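Local coordinates for protein tryptophanyl-tRNA synthetase (Aeropyrum pernix, PDB 3A04) that catalyses the ATP-dependent attachment of L-tryptophan to its cognate tRNA, releasing AMP and diphosphate, at residues A[208-222]-A[237-249]. Sequence-based numbering, arbitrary orientation.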
loop_
_atom_site.group_PDB
_atom_site.type_symbol
_atom_site.label_atom_id
_atom_site.label_comp_id
_atom_site.label_asym_id
_atom_site.label_seq_id
_atom_site.Cartn_x
_atom_site.Cartn_y
_atom_site.Cartn_z
ATOM N N ARG A 208 -8.073 11.400 -18.234
ATOM C CA ARG A 208 -7.119 12.317 -17.728
ATOM C C ARG A 208 -7.794 13.517 -17.046
ATOM O O ARG A 208 -7.262 14.096 -16.075
ATOM C CB ARG A 208 -6.287 12.840 -18.939
ATOM C CG ARG A 208 -5.661 14.190 -18.575
ATOM C CD ARG A 208 -4.598 14.558 -19.614
ATOM N NE ARG A 208 -3.454 13.623 -19.563
ATOM C CZ ARG A 208 -2.477 13.713 -20.464
ATOM N NH1 ARG A 208 -2.576 14.631 -21.458
ATOM N NH2 ARG A 208 -1.443 12.908 -20.381
ATOM N N HIS A 209 -8.968 13.879 -17.534
ATOM C CA HIS A 209 -9.629 15.067 -17.004
ATOM C C HIS A 209 -10.704 14.608 -15.965
ATOM O O HIS A 209 -11.743 14.065 -16.359
ATOM C CB HIS A 209 -10.246 15.778 -18.177
ATOM C CG HIS A 209 -9.241 16.140 -19.228
ATOM N ND1 HIS A 209 -8.295 17.112 -18.996
ATOM C CD2 HIS A 209 -8.963 15.626 -20.453
ATOM C CE1 HIS A 209 -7.479 17.203 -20.035
ATOM N NE2 HIS A 209 -7.837 16.299 -20.917
ATOM N N VAL A 210 -10.429 14.822 -14.687
ATOM C CA VAL A 210 -11.303 14.300 -13.619
ATOM C C VAL A 210 -11.620 15.448 -12.688
ATOM O O VAL A 210 -10.740 16.224 -12.350
ATOM C CB VAL A 210 -10.543 13.297 -12.705
ATOM C CG1 VAL A 210 -11.570 12.569 -11.713
ATOM C CG2 VAL A 210 -9.835 12.321 -13.516
ATOM N N VAL A 211 -12.868 15.532 -12.215
ATOM C CA VAL A 211 -13.193 16.579 -11.264
ATOM C C VAL A 211 -13.645 15.876 -9.994
ATOM O O VAL A 211 -14.199 14.769 -10.042
ATOM C CB VAL A 211 -14.297 17.572 -11.840
ATOM C CG1 VAL A 211 -15.691 16.799 -12.235
ATOM C CG2 VAL A 211 -14.524 18.762 -10.840
ATOM N N VAL A 212 -13.336 16.453 -8.833
ATOM C CA VAL A 212 -13.719 15.849 -7.557
ATOM C C VAL A 212 -14.550 16.887 -6.802
ATOM O O VAL A 212 -14.047 18.026 -6.522
ATOM C CB VAL A 212 -12.472 15.553 -6.729
ATOM C CG1 VAL A 212 -12.795 14.804 -5.389
ATOM C CG2 VAL A 212 -11.423 14.674 -7.579
ATOM N N PRO A 213 -15.815 16.531 -6.425
ATOM C CA PRO A 213 -16.577 17.537 -5.692
ATOM C C PRO A 213 -16.322 17.437 -4.207
ATOM O O PRO A 213 -16.450 16.347 -3.644
ATOM C CB PRO A 213 -18.033 17.183 -6.026
ATOM C CG PRO A 213 -18.058 15.660 -6.237
ATOM C CD PRO A 213 -16.630 15.367 -6.827
ATOM N N VAL A 214 -15.986 18.536 -3.543
ATOM C CA VAL A 214 -15.574 18.436 -2.140
ATOM C C VAL A 214 -16.041 19.672 -1.348
ATOM O O VAL A 214 -16.515 20.646 -1.947
ATOM C CB VAL A 214 -14.027 18.397 -1.929
ATOM C CG1 VAL A 214 -13.357 17.143 -2.491
ATOM C CG2 VAL A 214 -13.359 19.603 -2.521
ATOM N N GLY A 215 -15.891 19.607 -0.031
ATOM C CA GLY A 215 -15.998 20.812 0.819
ATOM C C GLY A 215 -14.603 21.444 0.931
ATOM O O GLY A 215 -13.580 20.754 0.728
ATOM N N ALA A 216 -14.523 22.729 1.334
ATOM C CA ALA A 216 -13.191 23.415 1.465
ATOM C C ALA A 216 -12.273 22.704 2.419
ATOM O O ALA A 216 -11.022 22.715 2.273
ATOM C CB ALA A 216 -13.377 24.893 1.946
ATOM N N ASP A 217 -12.901 22.131 3.446
ATOM C CA ASP A 217 -12.190 21.473 4.515
ATOM C C ASP A 217 -11.451 20.238 4.005
ATOM O O ASP A 217 -10.611 19.675 4.710
ATOM C CB ASP A 217 -13.191 21.086 5.618
ATOM C CG ASP A 217 -13.969 19.799 5.275
ATOM O OD1 ASP A 217 -14.974 19.844 4.521
ATOM O OD2 ASP A 217 -13.529 18.704 5.762
ATOM N N GLN A 218 -11.743 19.819 2.761
ATOM C CA GLN A 218 -11.065 18.675 2.193
ATOM C C GLN A 218 -9.987 19.111 1.201
ATOM O O GLN A 218 -9.397 18.286 0.544
ATOM C CB GLN A 218 -12.084 17.822 1.431
ATOM C CG GLN A 218 -13.185 17.251 2.330
ATOM C CD GLN A 218 -14.246 16.540 1.509
ATOM O OE1 GLN A 218 -15.126 17.174 0.942
ATOM N NE2 GLN A 218 -14.194 15.203 1.496
ATOM N N ASP A 219 -9.727 20.418 1.069
ATOM C CA ASP A 219 -8.759 20.822 0.062
ATOM C C ASP A 219 -7.309 20.435 0.354
ATOM O O ASP A 219 -6.560 20.169 -0.592
ATOM C CB ASP A 219 -8.879 22.327 -0.285
ATOM C CG ASP A 219 -8.255 22.646 -1.611
ATOM O OD1 ASP A 219 -8.709 22.093 -2.680
ATOM O OD2 ASP A 219 -7.282 23.412 -1.578
ATOM N N PRO A 220 -6.882 20.424 1.640
ATOM C CA PRO A 220 -5.460 20.051 1.888
ATOM C C PRO A 220 -5.075 18.697 1.290
ATOM O O PRO A 220 -3.967 18.587 0.678
ATOM C CB PRO A 220 -5.337 20.012 3.386
ATOM C CG PRO A 220 -6.385 21.127 3.843
ATOM C CD PRO A 220 -7.555 20.851 2.882
ATOM N N HIS A 221 -5.959 17.705 1.427
ATOM C CA HIS A 221 -5.641 16.397 0.787
ATOM C C HIS A 221 -5.638 16.464 -0.741
ATOM O O HIS A 221 -4.817 15.812 -1.453
ATOM C CB HIS A 221 -6.558 15.223 1.261
ATOM C CG HIS A 221 -6.150 13.930 0.631
ATOM N ND1 HIS A 221 -6.648 13.496 -0.579
ATOM C CD2 HIS A 221 -5.175 13.057 0.974
ATOM C CE1 HIS A 221 -6.016 12.387 -0.939
ATOM N NE2 HIS A 221 -5.127 12.098 -0.002
ATOM N N LEU A 222 -6.579 17.210 -1.294
ATOM C CA LEU A 222 -6.601 17.411 -2.741
ATOM C C LEU A 222 -5.318 18.105 -3.290
ATOM O O LEU A 222 -4.865 17.835 -4.370
ATOM C CB LEU A 222 -7.775 18.297 -3.049
ATOM C CG LEU A 222 -8.315 18.314 -4.445
ATOM C CD1 LEU A 222 -8.476 16.872 -4.951
ATOM C CD2 LEU A 222 -9.725 18.958 -4.329
ATOM N N GLU A 237 2.479 9.762 -16.413
ATOM C CA GLU A 237 2.078 11.141 -16.693
ATOM C C GLU A 237 0.603 11.330 -16.200
ATOM O O GLU A 237 -0.336 10.654 -16.688
ATOM C CB GLU A 237 2.192 11.390 -18.229
ATOM C CG GLU A 237 3.695 11.323 -18.767
ATOM C CD GLU A 237 4.740 11.953 -17.807
ATOM O OE1 GLU A 237 4.726 13.182 -17.612
ATOM O OE2 GLU A 237 5.596 11.210 -17.233
ATOM N N LEU A 238 0.440 12.193 -15.224
ATOM C CA LEU A 238 -0.858 12.428 -14.562
ATOM C C LEU A 238 -1.162 13.892 -14.620
ATOM O O LEU A 238 -0.286 14.729 -14.464
ATOM C CB LEU A 238 -0.804 11.970 -13.106
ATOM C CG LEU A 238 -0.504 10.470 -12.906
ATOM C CD1 LEU A 238 -0.127 10.134 -11.440
ATOM C CD2 LEU A 238 -1.678 9.559 -13.431
ATOM N N GLU A 239 -2.426 14.207 -14.841
ATOM C CA GLU A 239 -2.893 15.570 -14.751
ATOM C C GLU A 239 -3.368 15.879 -13.305
ATOM O O GLU A 239 -3.947 15.000 -12.551
ATOM C CB GLU A 239 -3.994 15.824 -15.828
ATOM C CG GLU A 239 -4.743 17.251 -15.621
ATOM C CD GLU A 239 -5.602 17.779 -16.814
ATOM O OE1 GLU A 239 -4.943 18.026 -17.855
ATOM O OE2 GLU A 239 -6.909 17.996 -16.711
ATOM N N ARG A 240 -3.162 17.136 -12.907
ATOM C CA ARG A 240 -3.650 17.617 -11.624
ATOM C C ARG A 240 -5.215 17.568 -11.619
ATOM O O ARG A 240 -5.848 18.002 -12.577
ATOM C CB ARG A 240 -3.176 19.069 -11.413
ATOM C CG ARG A 240 -1.665 19.111 -11.068
ATOM C CD ARG A 240 -1.196 20.592 -10.755
ATOM N NE ARG A 240 -1.326 21.436 -11.934
ATOM C CZ ARG A 240 -0.475 21.497 -12.972
ATOM N NH1 ARG A 240 0.670 20.786 -12.980
ATOM N NH2 ARG A 240 -0.759 22.323 -14.004
ATOM N N PRO A 241 -5.825 16.953 -10.592
ATOM C CA PRO A 241 -7.311 16.896 -10.653
ATOM C C PRO A 241 -7.968 18.239 -10.384
ATOM O O PRO A 241 -7.500 19.003 -9.551
ATOM C CB PRO A 241 -7.678 15.927 -9.511
ATOM C CG PRO A 241 -6.387 15.990 -8.549
ATOM C CD PRO A 241 -5.261 16.041 -9.596
ATOM N N ALA A 242 -9.061 18.482 -11.077
ATOM C CA ALA A 242 -9.946 19.644 -10.842
ATOM C C ALA A 242 -10.896 19.361 -9.669
ATOM O O ALA A 242 -10.984 18.234 -9.224
ATOM C CB ALA A 242 -10.735 19.966 -12.124
ATOM N N SER A 243 -11.541 20.404 -9.148
ATOM C CA SER A 243 -12.422 20.285 -8.044
ATOM C C SER A 243 -13.550 21.309 -8.113
ATOM O O SER A 243 -13.415 22.391 -8.749
ATOM C CB SER A 243 -11.640 20.417 -6.726
ATOM O OG SER A 243 -10.708 21.499 -6.755
ATOM N N THR A 244 -14.680 20.991 -7.483
ATOM C CA THR A 244 -15.753 21.999 -7.289
ATOM C C THR A 244 -15.936 21.985 -5.800
ATOM O O THR A 244 -15.599 20.956 -5.172
ATOM C CB THR A 244 -17.080 21.701 -7.986
ATOM O OG1 THR A 244 -17.544 20.388 -7.606
ATOM C CG2 THR A 244 -16.943 21.711 -9.552
ATOM N N TYR A 245 -16.432 23.093 -5.228
ATOM C CA TYR A 245 -16.446 23.283 -3.763
ATOM C C TYR A 245 -17.839 23.630 -3.322
ATOM O O TYR A 245 -18.455 24.525 -3.915
ATOM C CB TYR A 245 -15.469 24.377 -3.235
ATOM C CG TYR A 245 -14.073 23.983 -3.483
ATOM C CD1 TYR A 245 -13.474 24.290 -4.703
ATOM C CD2 TYR A 245 -13.349 23.264 -2.523
ATOM C CE1 TYR A 245 -12.162 23.884 -5.008
ATOM C CE2 TYR A 245 -12.012 22.863 -2.817
ATOM C CZ TYR A 245 -11.443 23.217 -4.038
ATOM O OH TYR A 245 -10.169 22.793 -4.377
ATOM N N HIS A 246 -18.357 22.853 -2.362
ATOM C CA HIS A 246 -19.711 23.108 -1.902
ATOM C C HIS A 246 -19.682 23.553 -0.430
ATOM O O HIS A 246 -18.799 23.166 0.317
ATOM C CB HIS A 246 -20.632 21.888 -2.145
ATOM C CG HIS A 246 -20.111 20.598 -1.566
ATOM N ND1 HIS A 246 -19.895 19.481 -2.331
ATOM C CD2 HIS A 246 -19.761 20.259 -0.307
ATOM C CE1 HIS A 246 -19.420 18.508 -1.579
ATOM N NE2 HIS A 246 -19.347 18.944 -0.337
ATOM N N LYS A 247 -20.652 24.370 -0.003
ATOM C CA LYS A 247 -20.792 24.671 1.433
ATOM C C LYS A 247 -21.457 23.485 2.070
ATOM O O LYS A 247 -22.380 22.953 1.510
ATOM C CB LYS A 247 -21.715 25.876 1.642
ATOM C CG LYS A 247 -21.321 27.081 0.740
ATOM C CD LYS A 247 -22.518 28.010 0.505
ATOM C CE LYS A 247 -22.431 29.197 1.444
ATOM N NZ LYS A 247 -23.349 30.233 0.900
ATOM N N LEU A 248 -20.996 23.053 3.212
ATOM C CA LEU A 248 -21.631 21.922 3.890
ATOM C C LEU A 248 -23.013 22.328 4.501
ATOM O O LEU A 248 -23.171 23.421 5.066
ATOM C CB LEU A 248 -20.715 21.429 5.009
ATOM C CG LEU A 248 -19.319 20.811 4.671
ATOM C CD1 LEU A 248 -18.466 21.807 3.898
ATOM C CD2 LEU A 248 -18.562 20.414 5.974
ATOM N N GLN A 249 -23.973 21.431 4.406
ATOM C CA GLN A 249 -25.249 21.654 5.014
ATOM C C GLN A 249 -25.092 21.372 6.499
ATOM O O GLN A 249 -24.568 20.334 6.894
ATOM C CB GLN A 249 -26.319 20.712 4.437
ATOM C CG GLN A 249 -27.780 21.079 4.928
ATOM C CD GLN A 249 -28.851 20.097 4.419
ATOM O OE1 GLN A 249 -28.531 19.161 3.671
ATOM N NE2 GLN A 249 -30.110 20.244 4.901
HETATM O O HOH W 1 -3.142 11.700 -17.721
HETATM O O HOH W 2 -7.263 15.161 -13.566
HETATM O O HOH W 3 -7.941 17.098 -14.406
HETATM O O HOH W 4 -16.814 24.004 1.892
HETATM O O HOH W 5 -17.749 16.253 0.873
#
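Tyr245 lies alongside Val214, and both point to the same face of the sheet. Val214 CG2 sits 3.5 Å from Tyr245 CE2. Tyr245 OH is placed as donor to Asp219 OD1, which lies at the edge of the ring and in its plane, at the start of helix 219-231. The modelled 2.3 Å between Tyr245 OH and Asp219 OD1 is shorter than a normal hydrogen bond, so the exact length is doubtful. The carboxylate is turned 66° from the ring. On the same face Leu222 CD2 presses on Ser243 CB.

His246 has CG between its backbone N and carbonyl carbon (chi1 54°). This folds the imidazole back over strand 210-215, where Val214 O lies over the centre of one ring face, 3.4 Å above the plane of the His246 imidazole. His246 N also donates a hydrogen bond to Val214 O (2.9 Å). It is one of five backbone bonds that join strands 210-215 and 242-246 in parallel.

Before the strands, Glu239 reaches His209 with an extended chain, CG anti to the backbone N. His209 ND1 donates to Glu239 OE2 (2.8 Å, 137° at the hydrogen), a bent bond that meets the oxygen from above the carboxylate plane. Arg208 CG covers one face of this imidazole.

The segments are the two strands and first helical turn of a beta-alpha-beta unit in the nucleotide-binding fold of class I synthetases. Asp219 also forms salt bridges with Arg56 and Arg223. These positive groups would be expected to stabilise its negative charge beside the buried phenol.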